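PDB 4CHH: protein interacting with HSP90 1 from Saccharomyces cerevisiae, which takes part in pre-rRNA processing, is required for the NOP58-snoRNA interaction, and belongs to the R2TP complex, which also contains RVB1, RVB2 and TAH1. Local coordinates for residues V112-I117 / A166-L171; S142-D147 / L151-I156; R79-L84 / N88-P93; R123-C126 / L131-I134. All blocks are in the same frame, centred on the assembly; numbering follows the deposited sequence. Where two conformers were deposited one is given.

Contact 1 of 4, residues V112-I117 / A166-L171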
loop_
_atom_site.group_PDB
_atom_site.type_symbol
_atom_site.label_atom_id
_atom_site.label_comp_id
_atom_site.label_asym_id
_atom_site.label_seq_id
_atom_site.Cartn_x
_atom_site.Cartn_y
_atom_site.Cartn_z
ATOM N N VAL A 112 -8.500 0.221 7.780
ATOM C CA VAL A 112 -7.196 -0.380 7.537
ATOM C C VAL A 112 -7.137 -1.022 6.145
ATOM O O VAL A 112 -8.013 -1.799 5.781
ATOM C CB VAL A 112 -6.860 -1.416 8.659
ATOM C CG1 VAL A 112 -5.491 -2.054 8.456
ATOM C CG2 VAL A 112 -6.960 -0.791 10.054
ATOM N N TRP A 113 -6.076 -0.708 5.392
ATOM C CA TRP A 113 -5.762 -1.311 4.095
ATOM C C TRP A 113 -4.378 -1.888 4.138
ATOM O O TRP A 113 -3.505 -1.333 4.812
ATOM C CB TRP A 113 -5.778 -0.261 2.960
ATOM C CG TRP A 113 -7.103 0.163 2.430
ATOM C CD1 TRP A 113 -7.703 -0.300 1.297
ATOM C CD2 TRP A 113 -7.881 1.302 2.862
ATOM N NE1 TRP A 113 -8.832 0.442 1.022
ATOM C CE2 TRP A 113 -8.963 1.435 1.957
ATOM C CE3 TRP A 113 -7.775 2.212 3.930
ATOM C CZ2 TRP A 113 -9.946 2.427 2.098
ATOM C CZ3 TRP A 113 -8.742 3.209 4.064
ATOM C CH2 TRP A 113 -9.806 3.320 3.149
ATOM N N ASP A 114 -4.135 -2.944 3.368
ATOM C CA ASP A 114 -2.769 -3.469 3.230
ATOM C C ASP A 114 -2.312 -3.121 1.821
ATOM O O ASP A 114 -3.091 -3.291 0.886
ATOM C CB ASP A 114 -2.663 -4.988 3.477
ATOM C CG ASP A 114 -3.240 -5.479 4.797
ATOM O OD1 ASP A 114 -3.069 -4.784 5.820
ATOM O OD2 ASP A 114 -3.878 -6.554 4.803
ATOM N N CYS A 115 -1.101 -2.612 1.672
ATOM C CA CYS A 115 -0.513 -2.275 0.359
ATOM C C CYS A 115 0.768 -3.086 0.232
ATOM O O CYS A 115 1.758 -2.757 0.881
ATOM C CB CYS A 115 -0.241 -0.768 0.248
ATOM S SG CYS A 115 -1.716 0.235 -0.043
ATOM N N CYS A 116 0.737 -4.156 -0.577
ATOM C CA CYS A 116 1.824 -5.104 -0.728
ATOM C C CYS A 116 2.645 -4.836 -1.975
ATOM O O CYS A 116 2.118 -4.757 -3.084
ATOM C CB CYS A 116 1.271 -6.533 -0.724
ATOM S SG CYS A 116 2.508 -7.810 -0.418
ATOM N N ILE A 117 3.953 -4.720 -1.786
ATOM C CA ILE A 117 4.885 -4.460 -2.881
ATOM C C ILE A 117 5.872 -5.614 -2.961
ATOM O O ILE A 117 5.912 -6.456 -2.056
ATOM C CB ILE A 117 5.604 -3.081 -2.711
ATOM C CG1 ILE A 117 6.505 -3.058 -1.417
ATOM C CG2 ILE A 117 4.589 -1.927 -2.771
ATOM C CD1 ILE A 117 7.374 -1.808 -1.192
ATOM N N ALA A 166 -3.939 -7.481 13.869
ATOM C CA ALA A 166 -3.313 -8.791 14.037
ATOM C C ALA A 166 -2.645 -9.216 12.704
ATOM O O ALA A 166 -2.279 -8.350 11.904
ATOM C CB ALA A 166 -4.352 -9.818 14.514
ATOM N N GLU A 167 -2.495 -10.519 12.450
ATOM C CA GLU A 167 -1.863 -11.033 11.236
ATOM C C GLU A 167 -2.441 -10.371 9.968
ATOM O O GLU A 167 -3.646 -10.151 9.901
ATOM C CB GLU A 167 -2.028 -12.557 11.169
ATOM C CG GLU A 167 -1.448 -13.296 12.364
ATOM N N LEU A 168 -1.577 -9.996 8.999
ATOM C CA LEU A 168 -2.001 -9.408 7.724
ATOM C C LEU A 168 -2.696 -10.505 6.933
ATOM O O LEU A 168 -2.092 -11.563 6.755
ATOM C CB LEU A 168 -0.805 -8.828 6.928
ATOM C CG LEU A 168 0.024 -7.689 7.578
ATOM C CD1 LEU A 168 1.106 -7.213 6.626
ATOM C CD2 LEU A 168 -0.861 -6.525 8.044
ATOM N N PRO A 169 -3.980 -10.343 6.529
ATOM C CA PRO A 169 -4.654 -11.435 5.818
ATOM C C PRO A 169 -4.087 -11.629 4.411
ATOM O O PRO A 169 -3.466 -10.706 3.850
ATOM C CB PRO A 169 -6.118 -10.984 5.797
ATOM C CG PRO A 169 -6.061 -9.502 5.857
ATOM C CD PRO A 169 -4.871 -9.172 6.695
ATOM N N ALA A 170 -4.251 -12.853 3.859
ATOM C CA ALA A 170 -3.736 -13.157 2.528
ATOM C C ALA A 170 -4.457 -12.344 1.459
ATOM O O ALA A 170 -5.636 -12.000 1.603
ATOM C CB ALA A 170 -3.873 -14.650 2.217
ATOM N N LEU A 171 -3.728 -12.020 0.397
ATOM C CA LEU A 171 -4.278 -11.329 -0.754
ATOM C C LEU A 171 -4.621 -12.361 -1.791
ATOM O O LEU A 171 -3.786 -13.209 -2.112
ATOM C CB LEU A 171 -3.289 -10.318 -1.323
ATOM C CG LEU A 171 -2.987 -9.116 -0.453
ATOM C CD1 LEU A 171 -1.608 -8.599 -0.747
ATOM C CD2 LEU A 171 -3.999 -8.023 -0.693
HETATM O O HOH W 1 -3.999 -8.331 2.874
#
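D114 and C116, on strand 109-118, face the irregular run A166-L171, which passes the strand without pairing with it. The CA atoms of D114 and L168 lie 7.5 Å apart, those of C116 and L171 are 8.7 Å apart, and no direct hydrogen bond joins the two segments. Side chains and one water bridge the interval. The D114 carboxylate does most of the reaching: its CG stands beside the backbone N, anti to the carbonyl carbon (chi1 -54°), and its two oxygens meet different partners. OD1 comes 3.6 Å from the methyl CD2 of L168, while OD2 lies 3.4 Å from CD of the P169 ring. The same OD2 receives a hydrogen from a water at 2.6 Å. That water gives its other hydrogen to the carbonyl O of P169, and so ties strand to loop indirectly. Two residues along, the contact turns apolar: C116 CB meets L171 CD1 at 3.5 Å, just where the chain enters strand 171-174. D114 OD1 looks to neighbouring strands for its strongest partners, a salt bridge to R100 and a hydrogen bond from N62. Here, in the PIH1 N-terminal domain, a buried carboxylate therefore has charge compensation on one oxygen and water on the other; R100 would probably stabilise its anionic form, and the loop is held by solvent-mediated bonding and carbon packing.

Contact 2 of 4, residues S142-D147 / L151-I156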
loop_
_atom_site.group_PDB
_atom_site.type_symbol
_atom_site.label_atom_id
_atom_site.label_comp_id
_atom_site.label_asym_id
_atom_site.label_seq_id
_atom_site.Cartn_x
_atom_site.Cartn_y
_atom_site.Cartn_z
ATOM N N SER A 142 -3.460 4.368 -4.167
ATOM C CA SER A 142 -4.012 3.025 -4.400
ATOM C C SER A 142 -5.287 2.786 -3.612
ATOM O O SER A 142 -6.211 2.204 -4.170
ATOM C CB SER A 142 -2.994 1.934 -4.091
ATOM O OG SER A 142 -1.869 2.126 -4.926
ATOM N N CYS A 143 -5.353 3.215 -2.325
ATOM C CA CYS A 143 -6.567 3.011 -1.516
ATOM C C CYS A 143 -7.671 3.911 -2.018
ATOM O O CYS A 143 -8.830 3.496 -2.067
ATOM C CB CYS A 143 -6.280 3.235 -0.029
ATOM S SG CYS A 143 -4.907 2.227 0.600
ATOM N N GLU A 144 -7.305 5.154 -2.400
ATOM C CA GLU A 144 -8.227 6.149 -2.949
ATOM C C GLU A 144 -8.904 5.639 -4.225
ATOM O O GLU A 144 -10.099 5.830 -4.398
ATOM C CB GLU A 144 -7.478 7.447 -3.260
ATOM C CG GLU A 144 -7.123 8.203 -1.995
ATOM C CD GLU A 144 -6.371 9.480 -2.257
ATOM O OE1 GLU A 144 -5.528 9.501 -3.188
ATOM O OE2 GLU A 144 -6.606 10.455 -1.504
ATOM N N ILE A 145 -8.129 5.013 -5.114
ATOM C CA ILE A 145 -8.611 4.468 -6.380
ATOM C C ILE A 145 -9.543 3.256 -6.147
ATOM O O ILE A 145 -10.668 3.234 -6.679
ATOM C CB ILE A 145 -7.413 4.106 -7.321
ATOM C CG1 ILE A 145 -6.794 5.392 -7.910
ATOM C CG2 ILE A 145 -7.829 3.134 -8.471
ATOM C CD1 ILE A 145 -5.301 5.212 -8.446
ATOM N N ARG A 146 -9.071 2.257 -5.371
ATOM C CA ARG A 146 -9.833 1.030 -5.219
ATOM C C ARG A 146 -11.143 1.212 -4.433
ATOM O O ARG A 146 -12.083 0.480 -4.721
ATOM C CB ARG A 146 -8.981 -0.119 -4.641
ATOM C CG ARG A 146 -8.633 -0.039 -3.150
ATOM C CD ARG A 146 -8.509 -1.460 -2.572
ATOM N NE ARG A 146 -9.808 -2.144 -2.496
ATOM C CZ ARG A 146 -10.033 -3.414 -2.838
ATOM N NH1 ARG A 146 -9.042 -4.179 -3.273
ATOM N NH2 ARG A 146 -11.253 -3.927 -2.740
ATOM N N ASP A 147 -11.232 2.195 -3.512
ATOM C CA ASP A 147 -12.437 2.355 -2.719
ATOM C C ASP A 147 -13.106 3.733 -2.823
ATOM O O ASP A 147 -14.049 3.973 -2.076
ATOM C CB ASP A 147 -12.120 2.008 -1.247
ATOM C CG ASP A 147 -12.046 0.503 -1.045
ATOM O OD1 ASP A 147 -13.089 -0.170 -1.223
ATOM O OD2 ASP A 147 -10.928 -0.016 -0.792
ATOM N N LEU A 151 -7.973 10.656 1.019
ATOM C CA LEU A 151 -7.163 10.571 2.254
ATOM C C LEU A 151 -6.321 11.827 2.431
ATOM O O LEU A 151 -5.892 12.401 1.447
ATOM C CB LEU A 151 -6.272 9.297 2.252
ATOM C CG LEU A 151 -7.037 7.937 2.058
ATOM C CD1 LEU A 151 -6.071 6.767 1.911
ATOM C CD2 LEU A 151 -8.036 7.684 3.158
ATOM N N CYS A 152 -6.155 12.290 3.673
ATOM C CA CYS A 152 -5.396 13.507 3.999
ATOM C C CYS A 152 -3.890 13.302 3.795
ATOM O O CYS A 152 -3.340 12.290 4.218
ATOM C CB CYS A 152 -5.691 13.977 5.425
ATOM S SG CYS A 152 -5.071 15.644 5.780
ATOM N N ARG A 153 -3.248 14.263 3.115
ATOM C CA ARG A 153 -1.806 14.308 2.873
ATOM C C ARG A 153 -1.111 15.130 3.982
ATOM O O ARG A 153 0.104 15.067 4.109
ATOM C CB ARG A 153 -1.493 14.902 1.461
ATOM C CG ARG A 153 -2.119 14.123 0.252
ATOM C CD ARG A 153 -1.742 12.650 0.246
ATOM N NE ARG A 153 -1.949 11.998 -1.056
ATOM C CZ ARG A 153 -3.059 11.382 -1.439
ATOM N NH1 ARG A 153 -4.125 11.373 -0.652
ATOM N NH2 ARG A 153 -3.120 10.786 -2.626
ATOM N N ASP A 154 -1.860 15.875 4.790
ATOM C CA ASP A 154 -1.253 16.706 5.856
ATOM C C ASP A 154 -1.268 15.989 7.200
ATOM O O ASP A 154 -0.239 15.951 7.886
ATOM C CB ASP A 154 -1.975 18.064 5.984
ATOM C CG ASP A 154 -2.065 18.868 4.696
ATOM O OD1 ASP A 154 -1.152 18.755 3.865
ATOM O OD2 ASP A 154 -3.062 19.587 4.519
ATOM N N ARG A 155 -2.431 15.427 7.586
ATOM C CA ARG A 155 -2.564 14.713 8.855
ATOM C C ARG A 155 -2.051 13.315 8.647
ATOM O O ARG A 155 -2.798 12.352 8.668
ATOM C CB ARG A 155 -4.010 14.734 9.362
ATOM C CG ARG A 155 -4.326 15.939 10.229
ATOM C CD ARG A 155 -4.955 17.045 9.430
ATOM N NE ARG A 155 -6.254 17.406 9.990
ATOM C CZ ARG A 155 -7.377 17.491 9.286
ATOM N NH1 ARG A 155 -7.375 17.239 7.981
ATOM N NH2 ARG A 155 -8.514 17.827 9.883
ATOM N N ILE A 156 -0.767 13.226 8.399
ATOM C CA ILE A 156 -0.056 11.998 8.076
ATOM C C ILE A 156 1.035 11.750 9.124
ATOM O O ILE A 156 1.685 12.697 9.592
ATOM C CB ILE A 156 0.488 12.096 6.637
ATOM C CG1 ILE A 156 0.993 10.742 6.103
ATOM C CG2 ILE A 156 1.526 13.241 6.455
ATOM C CD1 ILE A 156 0.991 10.651 4.535
#
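E144 on helix 129-147 and R153 in the loop after strand 149-151 form an end-on salt bridge with two matched bonds. NH2 of R153 donates to E144 OE1 at 2.8 Å, nearly straight at 172°, and NH1 donates to OE2, also at 2.8 Å. Both acceptors lie close to the guanidinium plane, yet the nitrogens approach from above the carboxylate plane, because the two flat groups are turned 42° from each other. The R153 side chain, bent at chi2 (-55°), brings its end back toward the helix.

A main-chain amide adds a third bond to the carboxylate. L151 N donates to the anti lone pair of E144 OE2, at 2.9 Å, so this oxygen is gripped by two donors. The apolar part is small: L151 CD1 packs on C143 CB at 4.0 Å, and the leucine slides past the aliphatic stem of E144.

Beyond the two segments, R153 NE makes a further salt bridge with E137 on the same helix. One arginine thus links two acidic residues of helix 129-147 to the loop, and the three bonds to the E144 carboxylate probably fix its rotation; R153 and the L151 amide would probably keep that group anionic.

Contact 3 of 4, residues R79-L84 / N88-P93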
loop_
_atom_site.group_PDB
_atom_site.type_symbol
_atom_site.label_atom_id
_atom_site.label_comp_id
_atom_site.label_asym_id
_atom_site.label_seq_id
_atom_site.Cartn_x
_atom_site.Cartn_y
_atom_site.Cartn_z
ATOM N N ARG A 79 19.074 8.332 -10.730
ATOM C CA ARG A 79 19.262 9.185 -11.920
ATOM C C ARG A 79 18.507 8.671 -13.143
ATOM O O ARG A 79 18.074 9.477 -13.958
ATOM C CB ARG A 79 20.767 9.393 -12.233
ATOM C CG ARG A 79 21.533 10.162 -11.131
ATOM C CD ARG A 79 21.232 11.663 -10.993
ATOM N NE ARG A 79 19.823 11.969 -10.686
ATOM C CZ ARG A 79 19.277 11.956 -9.470
ATOM N NH1 ARG A 79 20.011 11.648 -8.406
ATOM N NH2 ARG A 79 17.990 12.236 -9.310
ATOM N N ILE A 80 18.289 7.363 -13.235
ATOM C CA ILE A 80 17.522 6.748 -14.326
ATOM C C ILE A 80 16.027 6.820 -14.024
ATOM O O ILE A 80 15.226 7.171 -14.882
ATOM C CB ILE A 80 17.937 5.249 -14.499
ATOM C CG1 ILE A 80 19.458 5.059 -14.806
ATOM C CG2 ILE A 80 17.040 4.529 -15.527
ATOM C CD1 ILE A 80 19.964 5.598 -16.166
ATOM N N VAL A 81 15.663 6.432 -12.787
ATOM C CA VAL A 81 14.288 6.199 -12.391
ATOM C C VAL A 81 13.466 7.454 -12.100
ATOM O O VAL A 81 12.307 7.481 -12.531
ATOM C CB VAL A 81 14.233 5.184 -11.220
ATOM C CG1 VAL A 81 12.882 5.203 -10.509
ATOM C CG2 VAL A 81 14.584 3.782 -11.717
ATOM N N PHE A 82 14.002 8.462 -11.389
ATOM C CA PHE A 82 13.170 9.643 -11.079
ATOM C C PHE A 82 12.655 10.332 -12.370
ATOM O O PHE A 82 11.461 10.623 -12.436
ATOM C CB PHE A 82 13.866 10.616 -10.116
ATOM C CG PHE A 82 13.980 10.015 -8.723
ATOM C CD1 PHE A 82 12.870 9.457 -8.092
ATOM C CD2 PHE A 82 15.190 10.025 -8.037
ATOM C CE1 PHE A 82 12.970 8.907 -6.800
ATOM C CE2 PHE A 82 15.289 9.478 -6.743
ATOM C CZ PHE A 82 14.175 8.929 -6.134
ATOM N N PRO A 83 13.465 10.489 -13.443
ATOM C CA PRO A 83 12.909 11.022 -14.694
ATOM C C PRO A 83 11.811 10.112 -15.274
ATOM O O PRO A 83 10.813 10.626 -15.752
ATOM C CB PRO A 83 14.142 11.078 -15.607
ATOM C CG PRO A 83 15.284 11.301 -14.649
ATOM C CD PRO A 83 14.923 10.299 -13.576
ATOM N N LEU A 84 11.959 8.772 -15.170
ATOM C CA LEU A 84 10.938 7.810 -15.646
ATOM C C LEU A 84 9.638 7.919 -14.849
ATOM O O LEU A 84 8.560 7.766 -15.421
ATOM C CB LEU A 84 11.443 6.362 -15.589
ATOM C CG LEU A 84 12.521 5.961 -16.576
ATOM C CD1 LEU A 84 12.997 4.555 -16.275
ATOM C CD2 LEU A 84 12.021 6.082 -18.047
ATOM N N ASN A 88 5.817 8.927 -16.149
ATOM C CA ASN A 88 4.804 7.876 -15.923
ATOM C C ASN A 88 5.198 6.569 -16.606
ATOM O O ASN A 88 4.328 5.810 -17.059
ATOM C CB ASN A 88 3.409 8.318 -16.400
ATOM C CG ASN A 88 2.827 9.437 -15.602
ATOM O OD1 ASN A 88 2.858 9.441 -14.373
ATOM N ND2 ASN A 88 2.265 10.402 -16.289
ATOM N N GLU A 89 6.512 6.303 -16.655
ATOM C CA GLU A 89 7.049 5.107 -17.294
ATOM C C GLU A 89 7.630 4.128 -16.277
ATOM O O GLU A 89 8.067 3.038 -16.654
ATOM C CB GLU A 89 8.104 5.513 -18.338
ATOM C CG GLU A 89 7.464 5.917 -19.652
ATOM C CD GLU A 89 8.437 6.417 -20.703
ATOM O OE1 GLU A 89 9.339 5.646 -21.107
ATOM O OE2 GLU A 89 8.273 7.575 -21.148
ATOM N N TRP A 90 7.589 4.481 -14.974
ATOM C CA TRP A 90 8.104 3.592 -13.947
ATOM C C TRP A 90 7.278 3.741 -12.678
ATOM O O TRP A 90 6.975 4.855 -12.259
ATOM C CB TRP A 90 9.579 3.936 -13.667
ATOM C CG TRP A 90 10.371 2.925 -12.894
ATOM C CD1 TRP A 90 11.294 2.059 -13.411
ATOM C CD2 TRP A 90 10.477 2.813 -11.456
ATOM N NE1 TRP A 90 11.891 1.347 -12.399
ATOM C CE2 TRP A 90 11.414 1.794 -11.187
ATOM C CE3 TRP A 90 9.836 3.450 -10.370
ATOM C CZ2 TRP A 90 11.788 1.446 -9.877
ATOM C CZ3 TRP A 90 10.178 3.084 -9.078
ATOM C CH2 TRP A 90 11.147 2.095 -8.837
ATOM N N GLU A 91 6.997 2.611 -12.025
ATOM C CA GLU A 91 6.253 2.587 -10.766
ATOM C C GLU A 91 6.551 1.334 -10.006
ATOM O O GLU A 91 6.816 0.303 -10.608
ATOM C CB GLU A 91 4.738 2.661 -11.060
ATOM C CG GLU A 91 3.907 3.110 -9.869
ATOM C CD GLU A 91 2.600 3.814 -10.179
ATOM O OE1 GLU A 91 2.593 4.715 -11.047
ATOM O OE2 GLU A 91 1.601 3.525 -9.484
ATOM N N ILE A 92 6.472 1.393 -8.684
ATOM C CA ILE A 92 6.571 0.190 -7.865
ATOM C C ILE A 92 5.158 -0.452 -7.909
ATOM O O ILE A 92 4.221 0.187 -7.424
ATOM C CB ILE A 92 7.053 0.484 -6.411
ATOM C CG1 ILE A 92 8.536 0.890 -6.366
ATOM C CG2 ILE A 92 6.762 -0.714 -5.479
ATOM C CD1 ILE A 92 9.104 1.262 -4.956
ATOM N N PRO A 93 4.942 -1.656 -8.494
ATOM C CA PRO A 93 3.581 -2.246 -8.462
ATOM C C PRO A 93 3.079 -2.465 -7.014
ATOM O O PRO A 93 3.852 -2.843 -6.127
ATOM C CB PRO A 93 3.756 -3.581 -9.205
ATOM C CG PRO A 93 4.998 -3.358 -10.097
ATOM C CD PRO A 93 5.897 -2.550 -9.190
#
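V81 and W90 meet across a Schellman motif, the turn that ends helix 78-86 and redirects the chain. N88 supplies the residue of positive phi (61°), and E89 N closes the motif by donating to L84 O at 2.8 Å, on a line only modestly bent (166°). This change of direction brings the indole of W90 against V81 and L84 of the helix. V81 sits over one face of the ring: its CG1, placed anti to the backbone N, lies 3.5 Å from the centroid of the six-membered ring and 11° off the ring normal, a CH-pi contact. The second methyl, CG2, rests above the five-membered part of the indole, 3.7 Å from NE1. Both branches of one valine thus share the bicyclic surface. L84 approaches differently. Its side chain crosses that of W90 at about a right angle, and the touching occurs near the backbones, CB to CB at 3.6 Å.

The indole N-H is engaged as well: NE1 donates a hydrogen bond to the carbonyl O of V74, while the W90 side chain also touches P72 and L131 from other parts of the fold. Cutting the indole back to an alanine here would probably strip both V81 methyls of the surface they cover and leave the V74 carbonyl without its donor. The helix itself is kinked at P83, whose N lacks a hydrogen for the preceding turn. On the covered face of the indole, V81 CG1 lies 3.5 Å from both CE3 and CD2 of W90.

Contact 4 of 4, residues R123-C126 / L131-I134; sequences RWIC and LREI
R132 and I125 are brought together by their torsions: the arginine points CG away from its own N (chi1 -168°) and stays extended to NE, whereas I125 tucks CG1 between N and the carbonyl carbon (chi1 63°), which turns CG2 to the other helix. The aliphatic stem of R132 runs past the I125 carbonyl, with CD 3.4 Å from I125 O, and its guanidinium presents an edge to that carbonyl group. No hydrogen bond crosses between the segments. I125 CG2 meets L131 CG at 3.8 Å, the side chains crossing at about a right angle, and L131 CD2 touches W124 CB at 3.7 Å. The backbones run close, the CA atoms of I125 and R132 being 4.5 Å apart, which allows these branches to meet. R132 also makes a cation-pi contact with F38 of strand 29-47. A serine in place of R132 would probably leave the I125 carbonyl without the aliphatic stem alongside it and rob F38 of its cation-pi partner.

Helices 119-127 and 129-147 follow each other in the chain, and D128 between them accepts a hydrogen bond from L131 N. W124 leans on P72, L131 on F76, and I125 on I92, loop residues flanking helix 78-86.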
loop_
_atom_site.group_PDB
_atom_site.type_symbol
_atom_site.label_atom_id
_atom_site.label_comp_id
_atom_site.label_asym_id
_atom_site.label_seq_id
_atom_site.Cartn_x
_atom_site.Cartn_y
_atom_site.Cartn_z
ATOM N N ARG A 123 13.220 -3.011 -0.052
ATOM C CA ARG A 123 14.614 -2.743 0.313
ATOM C C ARG A 123 15.090 -1.433 -0.322
ATOM O O ARG A 123 15.844 -0.702 0.303
ATOM C CB ARG A 123 15.531 -3.929 -0.069
ATOM C CG ARG A 123 15.361 -5.189 0.821
ATOM C CD ARG A 123 14.181 -5.094 1.778
ATOM N NE ARG A 123 14.580 -4.744 3.121
ATOM C CZ ARG A 123 13.750 -4.437 4.110
ATOM N NH1 ARG A 123 12.438 -4.395 3.899
ATOM N NH2 ARG A 123 14.222 -4.140 5.302
ATOM N N TRP A 124 14.647 -1.125 -1.539
ATOM C CA TRP A 124 15.013 0.130 -2.229
ATOM C C TRP A 124 14.560 1.344 -1.427
ATOM O O TRP A 124 15.299 2.316 -1.327
ATOM C CB TRP A 124 14.355 0.210 -3.627
ATOM C CG TRP A 124 14.760 -0.835 -4.627
ATOM C CD1 TRP A 124 15.909 -1.571 -4.632
ATOM C CD2 TRP A 124 14.060 -1.175 -5.831
ATOM N NE1 TRP A 124 15.921 -2.418 -5.714
ATOM C CE2 TRP A 124 14.811 -2.178 -6.483
ATOM C CE3 TRP A 124 12.857 -0.734 -6.421
ATOM C CZ2 TRP A 124 14.419 -2.736 -7.707
ATOM C CZ3 TRP A 124 12.476 -1.276 -7.644
ATOM C CH2 TRP A 124 13.230 -2.296 -8.254
ATOM N N ILE A 125 13.317 1.293 -0.874
ATOM C CA ILE A 125 12.733 2.432 -0.152
ATOM C C ILE A 125 13.388 2.611 1.248
ATOM O O ILE A 125 13.183 3.658 1.862
ATOM C CB ILE A 125 11.177 2.384 -0.115
ATOM C CG1 ILE A 125 10.652 1.129 0.655
ATOM C CG2 ILE A 125 10.632 2.462 -1.553
ATOM C CD1 ILE A 125 9.185 1.121 1.009
ATOM N N CYS A 126 14.210 1.629 1.709
ATOM C CA CYS A 126 15.008 1.744 2.946
ATOM C C CYS A 126 16.178 2.677 2.726
ATOM O O CYS A 126 16.553 3.411 3.636
ATOM C CB CYS A 126 15.527 0.382 3.391
ATOM S SG CYS A 126 14.286 -0.690 4.119
ATOM N N LEU A 131 12.499 8.038 -2.849
ATOM C CA LEU A 131 11.694 6.921 -3.379
ATOM C C LEU A 131 10.638 6.490 -2.327
ATOM O O LEU A 131 9.474 6.287 -2.662
ATOM C CB LEU A 131 12.586 5.731 -3.788
ATOM C CG LEU A 131 11.853 4.532 -4.487
ATOM C CD1 LEU A 131 11.256 4.921 -5.821
ATOM C CD2 LEU A 131 12.769 3.341 -4.664
ATOM N N ARG A 132 11.025 6.421 -1.048
ATOM C CA ARG A 132 10.086 6.070 0.032
ATOM C C ARG A 132 8.873 7.058 0.058
ATOM O O ARG A 132 7.723 6.624 0.163
ATOM C CB ARG A 132 10.826 6.098 1.388
ATOM C CG ARG A 132 10.028 5.468 2.533
ATOM C CD ARG A 132 10.918 5.326 3.757
ATOM N NE ARG A 132 10.244 4.693 4.895
ATOM C CZ ARG A 132 10.366 3.412 5.246
ATOM N NH1 ARG A 132 11.084 2.574 4.505
ATOM N NH2 ARG A 132 9.750 2.954 6.326
ATOM N N GLU A 133 9.141 8.381 -0.035
ATOM C CA GLU A 133 8.061 9.381 -0.054
ATOM C C GLU A 133 7.098 9.158 -1.221
ATOM O O GLU A 133 5.894 9.291 -1.050
ATOM C CB GLU A 133 8.641 10.803 -0.192
ATOM C CG GLU A 133 9.139 11.401 1.112
ATOM C CD GLU A 133 10.252 12.424 0.939
ATOM O OE1 GLU A 133 10.399 12.976 -0.178
ATOM O OE2 GLU A 133 10.986 12.664 1.926
ATOM N N ILE A 134 7.646 8.911 -2.422
ATOM C CA ILE A 134 6.837 8.647 -3.620
ATOM C C ILE A 134 6.040 7.326 -3.421
ATOM O O ILE A 134 4.862 7.252 -3.796
ATOM C CB ILE A 134 7.783 8.602 -4.842
ATOM C CG1 ILE A 134 8.302 10.030 -5.197
ATOM C CG2 ILE A 134 7.147 7.935 -6.048
ATOM C CD1 ILE A 134 9.492 10.042 -6.223
#

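How the contacts relate
Read from the N terminus, contact 3 comes first: it closes a short loop at the end of helix 78-86 before strand 95-103 begins. Contact 1 then opens on strand 109-118 and closes only at A166-L171, a span of 48 intervening residues. Contacts 4 and 2 both fall within that span, one after the other, and neither crosses it: contact 4 joins two consecutive helices, and contact 2 fastens the far end of the second to the loop beyond strand 149-151. Direct touches connect them. W113 NE1 probably bonds to D147 OD2, linking contacts 1 and 2; I117 packs on I92 of contact 3; and the W90 and W124 rings join contacts 3 and 4.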